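Long-range contacts in beta-galacturonidase (Eisenbergiella tayi, PDB 6NCW), which probably hydrolyses terminal beta-linked galacturonic acid residues as a glycoside hydrolase family 2 beta-galacturonidase, and possibly acts on beta-glucuronides too: residues N22-I26 and W43-T49; T78-D84 and H110-A116; H91-Y95 and D123-H127. One frame throughout, in Å; residues are numbered along the deposited sequence.

Contact 1: N22-I26 and W43-T49; sequences NFHTI and WENYPDT
F23 presents one face to Y46 and its outer end to W43, and aromatic packing makes up most of this meeting of strand 19-26 with the loop that follows strand 35-39 in the N-terminal beta-sandwich. The edge of Y46 is directed at one face of F23: the planes stand at 89°, the ring centroids of F23 and Y46 are 5.2 Å apart, and Y46 CE1 sits over the centre of the F23 ring. This is a T-shaped (edge-to-face) pair. W43 meets the outer end of the same ring, with F23 CZ 3.6 Å from W43 CB and F23 CE2 3.7 Å from W43 CE3. The planes of F23 and the five-membered ring of W43 are inclined at 39°, an oblique pair. Y58 of strand 55-63 adds its ring to the cluster at F23.

Methyl packing flanks the rings. T25 CG2 and T49 CG2 meet tip to tip at 3.7 Å, and T49 CG2 also lies at the edge of F23, near the ring plane.

Within the loop, W43 O accepts two bonds, from Y46 N at 2.9 Å and from T49 OG1 at 2.7 Å, on opposite faces of its carbonyl plane. With chi1 at 43°, T49 keeps OG1 on that carbonyl while CG2, beside the backbone N, meets the strand. W43 NE1 bonds to Y52 O, and Y46 also packs on M298 of the second subunit. Between the two segments the contact is thus apolar and aromatic, while hydrogen bonds within the loop shape it and the Y46 OH to Y58 OH bond ties it to strand 55-63.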
loop_
_atom_site.group_PDB
_atom_site.type_symbol
_atom_site.label_atom_id
_atom_site.label_comp_id
_atom_site.label_asym_id
_atom_site.label_seq_id
_atom_site.Cartn_x
_atom_site.Cartn_y
_atom_site.Cartn_z
ATOM N N ASN A 22 -22.261 -4.118 -29.799
ATOM C CA ASN A 22 -21.900 -5.520 -29.649
ATOM C C ASN A 22 -20.428 -5.691 -29.971
ATOM O O ASN A 22 -19.942 -5.150 -30.967
ATOM C CB ASN A 22 -22.741 -6.406 -30.566
ATOM C CG ASN A 22 -24.135 -6.608 -30.040
ATOM O OD1 ASN A 22 -24.359 -6.628 -28.831
ATOM N ND2 ASN A 22 -25.081 -6.762 -30.941
ATOM N N PHE A 23 -19.733 -6.470 -29.132
ATOM C CA PHE A 23 -18.288 -6.615 -29.168
ATOM C C PHE A 23 -17.893 -8.080 -29.072
ATOM O O PHE A 23 -18.424 -8.824 -28.247
ATOM C CB PHE A 23 -17.632 -5.830 -28.011
ATOM C CG PHE A 23 -16.136 -6.055 -27.869
ATOM C CD1 PHE A 23 -15.633 -6.966 -26.943
ATOM C CD2 PHE A 23 -15.238 -5.329 -28.638
ATOM C CE1 PHE A 23 -14.251 -7.159 -26.799
ATOM C CE2 PHE A 23 -13.861 -5.518 -28.505
ATOM C CZ PHE A 23 -13.365 -6.430 -27.580
ATOM N N HIS A 24 -16.935 -8.480 -29.905
ATOM C CA HIS A 24 -16.281 -9.769 -29.752
ATOM C C HIS A 24 -14.911 -9.700 -30.425
ATOM O O HIS A 24 -14.735 -8.985 -31.415
ATOM C CB HIS A 24 -17.142 -10.916 -30.318
ATOM C CG HIS A 24 -17.415 -10.825 -31.782
ATOM N ND1 HIS A 24 -16.555 -11.331 -32.733
ATOM C CD2 HIS A 24 -18.468 -10.310 -32.461
ATOM C CE1 HIS A 24 -17.061 -11.126 -33.934
ATOM N NE2 HIS A 24 -18.218 -10.503 -33.797
ATOM N N THR A 25 -13.928 -10.401 -29.835
ATOM C CA THR A 25 -12.627 -10.563 -30.470
ATOM C C THR A 25 -12.750 -11.494 -31.683
ATOM O O THR A 25 -13.665 -12.317 -31.768
ATOM C CB THR A 25 -11.595 -11.142 -29.490
ATOM O OG1 THR A 25 -12.014 -12.446 -29.062
ATOM C CG2 THR A 25 -11.410 -10.236 -28.276
ATOM N N ILE A 26 -11.811 -11.372 -32.623
ATOM C CA ILE A 26 -11.782 -12.262 -33.779
ATOM C C ILE A 26 -10.378 -12.814 -33.983
ATOM O O ILE A 26 -9.389 -12.268 -33.494
ATOM C CB ILE A 26 -12.278 -11.578 -35.067
ATOM C CG1 ILE A 26 -11.427 -10.366 -35.402
ATOM C CG2 ILE A 26 -13.727 -11.164 -34.927
ATOM C CD1 ILE A 26 -11.990 -9.563 -36.580
ATOM N N TRP A 43 -10.905 -1.877 -24.958
ATOM C CA TRP A 43 -11.251 -3.209 -24.485
ATOM C C TRP A 43 -10.294 -3.721 -23.419
ATOM O O TRP A 43 -10.612 -4.711 -22.759
ATOM C CB TRP A 43 -11.337 -4.203 -25.643
ATOM C CG TRP A 43 -10.060 -4.522 -26.333
ATOM C CD1 TRP A 43 -8.905 -5.029 -25.772
ATOM C CD2 TRP A 43 -9.805 -4.385 -27.727
ATOM N NE1 TRP A 43 -7.954 -5.211 -26.747
ATOM C CE2 TRP A 43 -8.476 -4.824 -27.956
ATOM C CE3 TRP A 43 -10.567 -3.915 -28.815
ATOM C CZ2 TRP A 43 -7.889 -4.813 -29.235
ATOM C CZ3 TRP A 43 -9.984 -3.905 -30.083
ATOM C CH2 TRP A 43 -8.653 -4.352 -30.278
ATOM N N GLU A 44 -9.152 -3.061 -23.206
ATOM C CA GLU A 44 -8.293 -3.447 -22.089
ATOM C C GLU A 44 -8.961 -3.185 -20.747
ATOM O O GLU A 44 -8.524 -3.723 -19.730
ATOM C CB GLU A 44 -6.947 -2.719 -22.156
ATOM C CG GLU A 44 -6.014 -3.276 -23.224
ATOM C CD GLU A 44 -6.198 -2.604 -24.582
ATOM O OE1 GLU A 44 -7.240 -1.928 -24.807
ATOM O OE2 GLU A 44 -5.285 -2.739 -25.428
ATOM N N ASN A 45 -10.019 -2.397 -20.730
ATOM C CA ASN A 45 -10.819 -2.169 -19.543
ATOM C C ASN A 45 -11.992 -3.133 -19.421
ATOM O O ASN A 45 -12.686 -3.095 -18.397
ATOM C CB ASN A 45 -11.316 -0.721 -19.561
ATOM C CG ASN A 45 -10.167 0.258 -19.698
ATOM O OD1 ASN A 45 -10.200 1.158 -20.533
ATOM N ND2 ASN A 45 -9.105 0.044 -18.894
ATOM N N TYR A 46 -12.241 -3.994 -20.448
ATOM C CA TYR A 46 -13.315 -4.958 -20.193
ATOM C C TYR A 46 -12.721 -6.206 -19.553
ATOM O O TYR A 46 -11.637 -6.643 -19.949
ATOM C CB TYR A 46 -14.053 -5.365 -21.478
ATOM C CG TYR A 46 -14.321 -4.275 -22.487
ATOM C CD1 TYR A 46 -14.491 -4.603 -23.828
ATOM C CD2 TYR A 46 -14.438 -2.925 -22.117
ATOM C CE1 TYR A 46 -14.738 -3.635 -24.777
ATOM C CE2 TYR A 46 -14.695 -1.930 -23.077
ATOM C CZ TYR A 46 -14.847 -2.307 -24.404
ATOM O OH TYR A 46 -15.097 -1.376 -25.389
ATOM N N PRO A 47 -13.403 -6.783 -18.560
ATOM C CA PRO A 47 -12.811 -7.914 -17.824
ATOM C C PRO A 47 -12.182 -9.019 -18.678
ATOM O O PRO A 47 -11.090 -9.481 -18.335
ATOM C CB PRO A 47 -14.009 -8.414 -17.009
ATOM C CG PRO A 47 -14.710 -7.148 -16.654
ATOM C CD PRO A 47 -14.639 -6.307 -17.914
ATOM N N ASP A 48 -12.803 -9.443 -19.780
ATOM C CA ASP A 48 -12.307 -10.605 -20.517
ATOM C C ASP A 48 -11.216 -10.266 -21.527
ATOM O O ASP A 48 -10.649 -11.179 -22.137
ATOM C CB ASP A 48 -13.472 -11.315 -21.224
ATOM C CG ASP A 48 -14.557 -11.733 -20.248
ATOM O OD1 ASP A 48 -14.269 -12.578 -19.379
ATOM O OD2 ASP A 48 -15.675 -11.186 -20.312
ATOM N N THR A 49 -10.894 -8.987 -21.708
ATOM C CA THR A 49 -9.895 -8.594 -22.687
ATOM C C THR A 49 -8.854 -7.640 -22.082
ATOM O O THR A 49 -8.169 -6.928 -22.813
ATOM C CB THR A 49 -10.589 -7.991 -23.915
ATOM O OG1 THR A 49 -11.634 -7.106 -23.503
ATOM C CG2 THR A 49 -11.243 -9.091 -24.766
#

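Contact 2: T78-D84 and H110-A116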
loop_
_atom_site.group_PDB
_atom_site.type_symbol
_atom_site.label_atom_id
_atom_site.label_comp_id
_atom_site.label_asym_id
_atom_site.label_seq_id
_atom_site.Cartn_x
_atom_site.Cartn_y
_atom_site.Cartn_z
ATOM N N THR A 78 -5.925 0.676 -35.557
ATOM C CA THR A 78 -6.179 0.433 -36.971
ATOM C C THR A 78 -7.635 0.018 -37.155
ATOM O O THR A 78 -8.107 -0.892 -36.466
ATOM C CB THR A 78 -5.207 -0.636 -37.491
ATOM O OG1 THR A 78 -3.859 -0.142 -37.351
ATOM C CG2 THR A 78 -5.477 -0.982 -38.956
ATOM N N ALA A 79 -8.340 0.673 -38.087
ATOM C CA ALA A 79 -9.790 0.532 -38.241
ATOM C C ALA A 79 -10.170 0.072 -39.640
ATOM O O ALA A 79 -9.554 0.485 -40.622
ATOM C CB ALA A 79 -10.513 1.867 -37.971
ATOM N N SER A 80 -11.205 -0.766 -39.722
ATOM C CA SER A 80 -11.921 -1.066 -40.960
ATOM C C SER A 80 -13.411 -0.914 -40.694
ATOM O O SER A 80 -13.941 -1.513 -39.752
ATOM C CB SER A 80 -11.642 -2.476 -41.483
ATOM O OG SER A 80 -10.292 -2.627 -41.850
ATOM N N VAL A 81 -14.079 -0.121 -41.525
ATOM C CA VAL A 81 -15.489 0.204 -41.357
ATOM C C VAL A 81 -16.289 -0.535 -42.424
ATOM O O VAL A 81 -15.989 -0.432 -43.618
ATOM C CB VAL A 81 -15.735 1.715 -41.456
ATOM C CG1 VAL A 81 -17.187 1.997 -41.192
ATOM C CG2 VAL A 81 -14.832 2.484 -40.481
ATOM N N LEU A 82 -17.297 -1.279 -41.993
ATOM C CA LEU A 82 -18.187 -2.006 -42.887
ATOM C C LEU A 82 -19.609 -1.543 -42.623
ATOM O O LEU A 82 -20.044 -1.502 -41.464
ATOM C CB LEU A 82 -18.092 -3.518 -42.684
ATOM C CG LEU A 82 -16.777 -4.242 -42.995
ATOM C CD1 LEU A 82 -15.801 -4.122 -41.837
ATOM C CD2 LEU A 82 -17.058 -5.713 -43.298
ATOM N N VAL A 83 -20.320 -1.188 -43.693
ATOM C CA VAL A 83 -21.733 -0.819 -43.640
ATOM C C VAL A 83 -22.503 -1.832 -44.486
ATOM O O VAL A 83 -22.153 -2.064 -45.651
ATOM C CB VAL A 83 -21.968 0.612 -44.144
ATOM C CG1 VAL A 83 -23.461 0.881 -44.321
ATOM C CG2 VAL A 83 -21.336 1.634 -43.174
ATOM N N ASP A 84 -23.509 -2.470 -43.886
ATOM C CA ASP A 84 -24.287 -3.519 -44.548
ATOM C C ASP A 84 -23.381 -4.592 -45.143
ATOM O O ASP A 84 -23.646 -5.137 -46.213
ATOM C CB ASP A 84 -25.207 -2.931 -45.621
ATOM C CG ASP A 84 -26.206 -1.941 -45.045
ATOM O OD1 ASP A 84 -26.459 -0.896 -45.678
ATOM O OD2 ASP A 84 -26.714 -2.207 -43.933
ATOM N N HIS A 110 -29.568 0.016 -41.176
ATOM C CA HIS A 110 -28.289 -0.466 -41.674
ATOM C C HIS A 110 -27.463 -1.079 -40.546
ATOM O O HIS A 110 -27.668 -0.787 -39.364
ATOM C CB HIS A 110 -27.514 0.667 -42.343
ATOM C CG HIS A 110 -28.302 1.372 -43.401
ATOM N ND1 HIS A 110 -28.411 0.891 -44.688
ATOM C CD2 HIS A 110 -29.050 2.500 -43.354
ATOM C CE1 HIS A 110 -29.173 1.706 -45.396
ATOM N NE2 HIS A 110 -29.578 2.687 -44.609
ATOM N N GLN A 111 -26.523 -1.942 -40.928
ATOM C CA GLN A 111 -25.591 -2.557 -39.990
ATOM C C GLN A 111 -24.243 -1.859 -40.106
ATOM O O GLN A 111 -23.668 -1.795 -41.198
ATOM C CB GLN A 111 -25.436 -4.051 -40.256
ATOM C CG GLN A 111 -26.594 -4.890 -39.736
ATOM C CD GLN A 111 -27.850 -4.702 -40.570
ATOM O OE1 GLN A 111 -27.783 -4.576 -41.805
ATOM N NE2 GLN A 111 -29.005 -4.662 -39.902
ATOM N N LEU A 112 -23.755 -1.329 -38.987
ATOM C CA LEU A 112 -22.422 -0.744 -38.888
ATOM C C LEU A 112 -21.517 -1.698 -38.124
ATOM O O LEU A 112 -21.870 -2.159 -37.029
ATOM C CB LEU A 112 -22.463 0.608 -38.178
ATOM C CG LEU A 112 -21.105 1.291 -37.988
ATOM C CD1 LEU A 112 -20.386 1.493 -39.317
ATOM C CD2 LEU A 112 -21.294 2.622 -37.276
ATOM N N GLU A 113 -20.361 -2.001 -38.696
ATOM C CA GLU A 113 -19.383 -2.842 -38.023
ATOM C C GLU A 113 -18.016 -2.208 -38.182
ATOM O O GLU A 113 -17.635 -1.827 -39.292
ATOM C CB GLU A 113 -19.365 -4.270 -38.570
ATOM C CG GLU A 113 -18.280 -5.148 -37.936
ATOM C CD GLU A 113 -18.321 -6.589 -38.418
ATOM O OE1 GLU A 113 -18.745 -6.819 -39.578
ATOM O OE2 GLU A 113 -17.930 -7.494 -37.632
ATOM N N VAL A 114 -17.295 -2.082 -37.072
ATOM C CA VAL A 114 -15.940 -1.551 -37.062
ATOM C C VAL A 114 -15.013 -2.656 -36.578
ATOM O O VAL A 114 -15.227 -3.227 -35.501
ATOM C CB VAL A 114 -15.824 -0.309 -36.169
ATOM C CG1 VAL A 114 -14.415 0.264 -36.236
ATOM C CG2 VAL A 114 -16.846 0.717 -36.583
ATOM N N ILE A 115 -14.009 -2.979 -37.385
ATOM C CA ILE A 115 -12.947 -3.891 -36.975
ATOM C C ILE A 115 -11.820 -3.014 -36.437
ATOM O O ILE A 115 -11.236 -2.219 -37.180
ATOM C CB ILE A 115 -12.460 -4.775 -38.131
ATOM C CG1 ILE A 115 -13.634 -5.378 -38.918
ATOM C CG2 ILE A 115 -11.535 -5.870 -37.607
ATOM C CD1 ILE A 115 -14.418 -6.380 -38.133
ATOM N N ALA A 116 -11.542 -3.127 -35.143
ATOM C CA ALA A 116 -10.450 -2.405 -34.502
ATOM C C ALA A 116 -9.310 -3.365 -34.230
ATOM O O ALA A 116 -9.537 -4.521 -33.858
ATOM C CB ALA A 116 -10.896 -1.757 -33.188
HETATM O O HOH W 1 -8.746 -3.053 -38.761
HETATM O O HOH W 2 -21.652 -3.947 -41.788
#
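L112 CD1 fills the notch between V81 and V83 on the neighbouring strand, 3.7 Å from V81 CG1 and 4.0 Å from V83 CG2. With CG anti to the backbone N (chi1 178°), the branch leans across the strand boundary and also packs on L82 O. Segments 78-83 and 110-116 run antiparallel, their axes at 161°. S80-I115 and L82-E113 are hydrogen-bonded pairs, each closed by two backbone N-H···O bonds, whereas A79-A116, V81-V114 and V83-L112 are non-hydrogen-bonded pairs with CA-H···O contacts beside them.

The face carrying A79, V81, V83, L112, V114 and A116 is buried. Its valines and leucine project toward F98 and L102 of strand 98-105 and W21 of strand 19-26, and the low relief at the alanines is filled from outside, F98 resting on A79 and W43 on A116. The face bearing S80, L82, E113 and I115 is partly exposed. There L82 CD1 nestles diagonally against I115 CG1 at 3.8 Å, S80 CB lies beside I115 CB, and E113 extends away to bond S57 OG through OE2. One water donates to Q111 O and, weakly, to L82 O.

D84 turns out of its strand with positive phi (52°), and its carboxylate grips the start of the partner segment. D84 OD1 receives H110 ND1 at 2.8 Å on its syn lone pair, and D84 OD2 receives Q111 N at 3.0 Å; D84 N in turn bonds Q111 O. H110 NE2 also bonds A64 O; two acceptors, one a carboxylate at ND1, would be consistent with a ring that more readily carries both protons, though R106, in a long, weak ion pair with D84, may temper this.

Contact 3: H91-Y95 and D123-H127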
loop_
_atom_site.group_PDB
_atom_site.type_symbol
_atom_site.label_atom_id
_atom_site.label_comp_id
_atom_site.label_asym_id
_atom_site.label_seq_id
_atom_site.Cartn_x
_atom_site.Cartn_y
_atom_site.Cartn_z
ATOM N N HIS A 91 -8.567 3.117 -41.646
ATOM C CA HIS A 91 -7.803 4.181 -41.006
ATOM C C HIS A 91 -6.676 3.600 -40.168
ATOM O O HIS A 91 -6.777 2.486 -39.649
ATOM C CB HIS A 91 -8.701 5.051 -40.125
ATOM C CG HIS A 91 -8.021 6.268 -39.574
ATOM N ND1 HIS A 91 -7.610 6.363 -38.258
ATOM C CD2 HIS A 91 -7.710 7.453 -40.153
ATOM C CE1 HIS A 91 -7.077 7.557 -38.055
ATOM N NE2 HIS A 91 -7.121 8.236 -39.190
ATOM N N TYR A 92 -5.598 4.369 -40.061
ATOM C CA TYR A 92 -4.495 4.084 -39.159
ATOM C C TYR A 92 -4.227 5.327 -38.323
ATOM O O TYR A 92 -4.273 6.452 -38.845
ATOM C CB TYR A 92 -3.207 3.682 -39.901
ATOM C CG TYR A 92 -2.042 3.458 -38.964
ATOM C CD1 TYR A 92 -1.824 2.212 -38.404
ATOM C CD2 TYR A 92 -1.175 4.508 -38.605
ATOM C CE1 TYR A 92 -0.763 1.989 -37.520
ATOM C CE2 TYR A 92 -0.107 4.299 -37.710
ATOM C CZ TYR A 92 0.089 3.035 -37.171
ATOM O OH TYR A 92 1.137 2.774 -36.288
ATOM N N ASN A 93 -3.955 5.093 -37.024
ATOM C CA ASN A 93 -3.578 6.052 -35.978
ATOM C C ASN A 93 -4.754 6.286 -35.041
ATOM O O ASN A 93 -5.825 6.729 -35.467
ATOM C CB ASN A 93 -3.085 7.393 -36.525
ATOM C CG ASN A 93 -2.316 8.207 -35.482
ATOM O OD1 ASN A 93 -1.416 7.689 -34.810
ATOM N ND2 ASN A 93 -2.659 9.478 -35.350
ATOM N N ALA A 94 -4.546 6.004 -33.756
ATOM C CA ALA A 94 -5.633 6.008 -32.785
ATOM C C ALA A 94 -6.141 7.408 -32.479
ATOM O O ALA A 94 -7.233 7.551 -31.918
ATOM C CB ALA A 94 -5.167 5.352 -31.477
ATOM N N TYR A 95 -5.375 8.437 -32.809
ATOM C CA TYR A 95 -5.497 9.699 -32.113
ATOM C C TYR A 95 -6.000 10.842 -32.978
ATOM O O TYR A 95 -6.121 11.961 -32.471
ATOM C CB TYR A 95 -4.139 10.068 -31.486
ATOM C CG TYR A 95 -3.529 8.989 -30.624
ATOM C CD1 TYR A 95 -4.063 8.682 -29.374
ATOM C CD2 TYR A 95 -2.392 8.286 -31.047
ATOM C CE1 TYR A 95 -3.477 7.699 -28.550
ATOM C CE2 TYR A 95 -1.802 7.315 -30.245
ATOM C CZ TYR A 95 -2.350 7.018 -29.005
ATOM O OH TYR A 95 -1.764 6.047 -28.225
ATOM N N ASP A 123 3.156 -3.331 -40.420
ATOM C CA ASP A 123 2.204 -2.382 -40.990
ATOM C C ASP A 123 2.094 -1.110 -40.161
ATOM O O ASP A 123 1.612 -0.093 -40.673
ATOM C CB ASP A 123 0.805 -3.003 -41.107
ATOM C CG ASP A 123 0.772 -4.238 -42.001
ATOM O OD1 ASP A 123 1.767 -4.504 -42.713
ATOM O OD2 ASP A 123 -0.267 -4.936 -41.992
ATOM N N SER A 124 2.516 -1.152 -38.892
ATOM C CA SER A 124 2.283 -0.066 -37.943
ATOM C C SER A 124 3.617 0.585 -37.598
ATOM O O SER A 124 4.425 0.003 -36.869
ATOM C CB SER A 124 1.581 -0.596 -36.699
ATOM O OG SER A 124 1.432 0.435 -35.742
ATOM N N ALA A 125 3.846 1.797 -38.109
ATOM C CA ALA A 125 5.121 2.467 -37.870
ATOM C C ALA A 125 5.093 3.414 -36.677
ATOM O O ALA A 125 6.158 3.748 -36.138
ATOM C CB ALA A 125 5.563 3.236 -39.120
ATOM N N LEU A 126 3.908 3.852 -36.254
ATOM C CA LEU A 126 3.772 4.782 -35.141
ATOM C C LEU A 126 3.442 4.055 -33.839
ATOM O O LEU A 126 4.130 4.232 -32.827
ATOM C CB LEU A 126 2.693 5.835 -35.485
ATOM C CG LEU A 126 2.909 6.566 -36.823
ATOM C CD1 LEU A 126 1.853 7.653 -37.048
ATOM C CD2 LEU A 126 4.298 7.164 -36.919
ATOM N N HIS A 127 2.407 3.216 -33.854
ATOM C CA HIS A 127 2.096 2.347 -32.730
ATOM C C HIS A 127 3.060 1.173 -32.723
ATOM O O HIS A 127 2.963 0.295 -33.584
ATOM C CB HIS A 127 0.660 1.855 -32.816
ATOM C CG HIS A 127 -0.340 2.933 -32.602
ATOM N ND1 HIS A 127 -0.804 3.270 -31.351
ATOM C CD2 HIS A 127 -0.937 3.780 -33.475
ATOM C CE1 HIS A 127 -1.668 4.262 -31.465
ATOM N NE2 HIS A 127 -1.773 4.587 -32.743
#
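Y92 OH takes part in three hydrogen bonds where the edge strand of the N-terminal beta-sandwich meets the loop 123-127. H127 N donates to Y92 OH at 2.8 Å with an angle of 163°, L126 N donates to Y92 OH at 3.0 Å along a more bent path, and Y92 OH itself donates to S124 OG. The modelled distance from Y92 OH to S124 OG, 2.4 Å, is very short and its exact value doubtful. S124 OG passes the chain on to H127 O at 2.6 Å, in the carbonyl plane and on a lone pair. The anti placement of Y92 CG to its backbone N (chi1 177°) brings the phenol OH to these partners.

A further bond runs opposite to the two amide bonds: A94 N donates to H127 NE2 at 3.3 Å, tilted from the imidazole plane. Because NE2 accepts, the proton of a neutral ring would be on ND1, which bonds S134 OG; bonds at both nitrogens would restrict the ring's rotation.

Packing surrounds these bonds. Y92, Y95 and H127 form an aromatic cluster in which the edge of H127 turns to the face of Y92 in an offset edge-to-face pair. L126 CB and CG meet the edge of the Y92 ring at CE2, and both residues touch Q352 of helix 349-364 in the TIM barrel. Y95 stacks on Y313, its side chain about 8 Å from that of H312, which binds galacturonate. Y95 and H127 are near parallel but slid apart, touching where Y95 CE2 comes within 3.3 Å of H127 CE1.

Contact 2 pairs two strands of the six-stranded antiparallel sheet of the N-terminal sandwich, contact 1 packs a loop against another of its strands, and contact 3 continues from its edge strand, 86-92, toward the barrel. Contacts 1 and 3 are buried, while contact 2 has one buried face and one partly exposed. Contacts 1 and 2 touch through W43 with A116 and I26 with I115; contacts 2 and 3 join where A79 N lies 2.9 Å from H91 O, a probable hydrogen bond between neighbouring strands. Chemistry shifts with place: aromatic packing beside a second subunit in contact 1, backbone pairing in contact 2, and hydroxyl and imidazole bonds in contact 3, which lies closest to the galacturonate site.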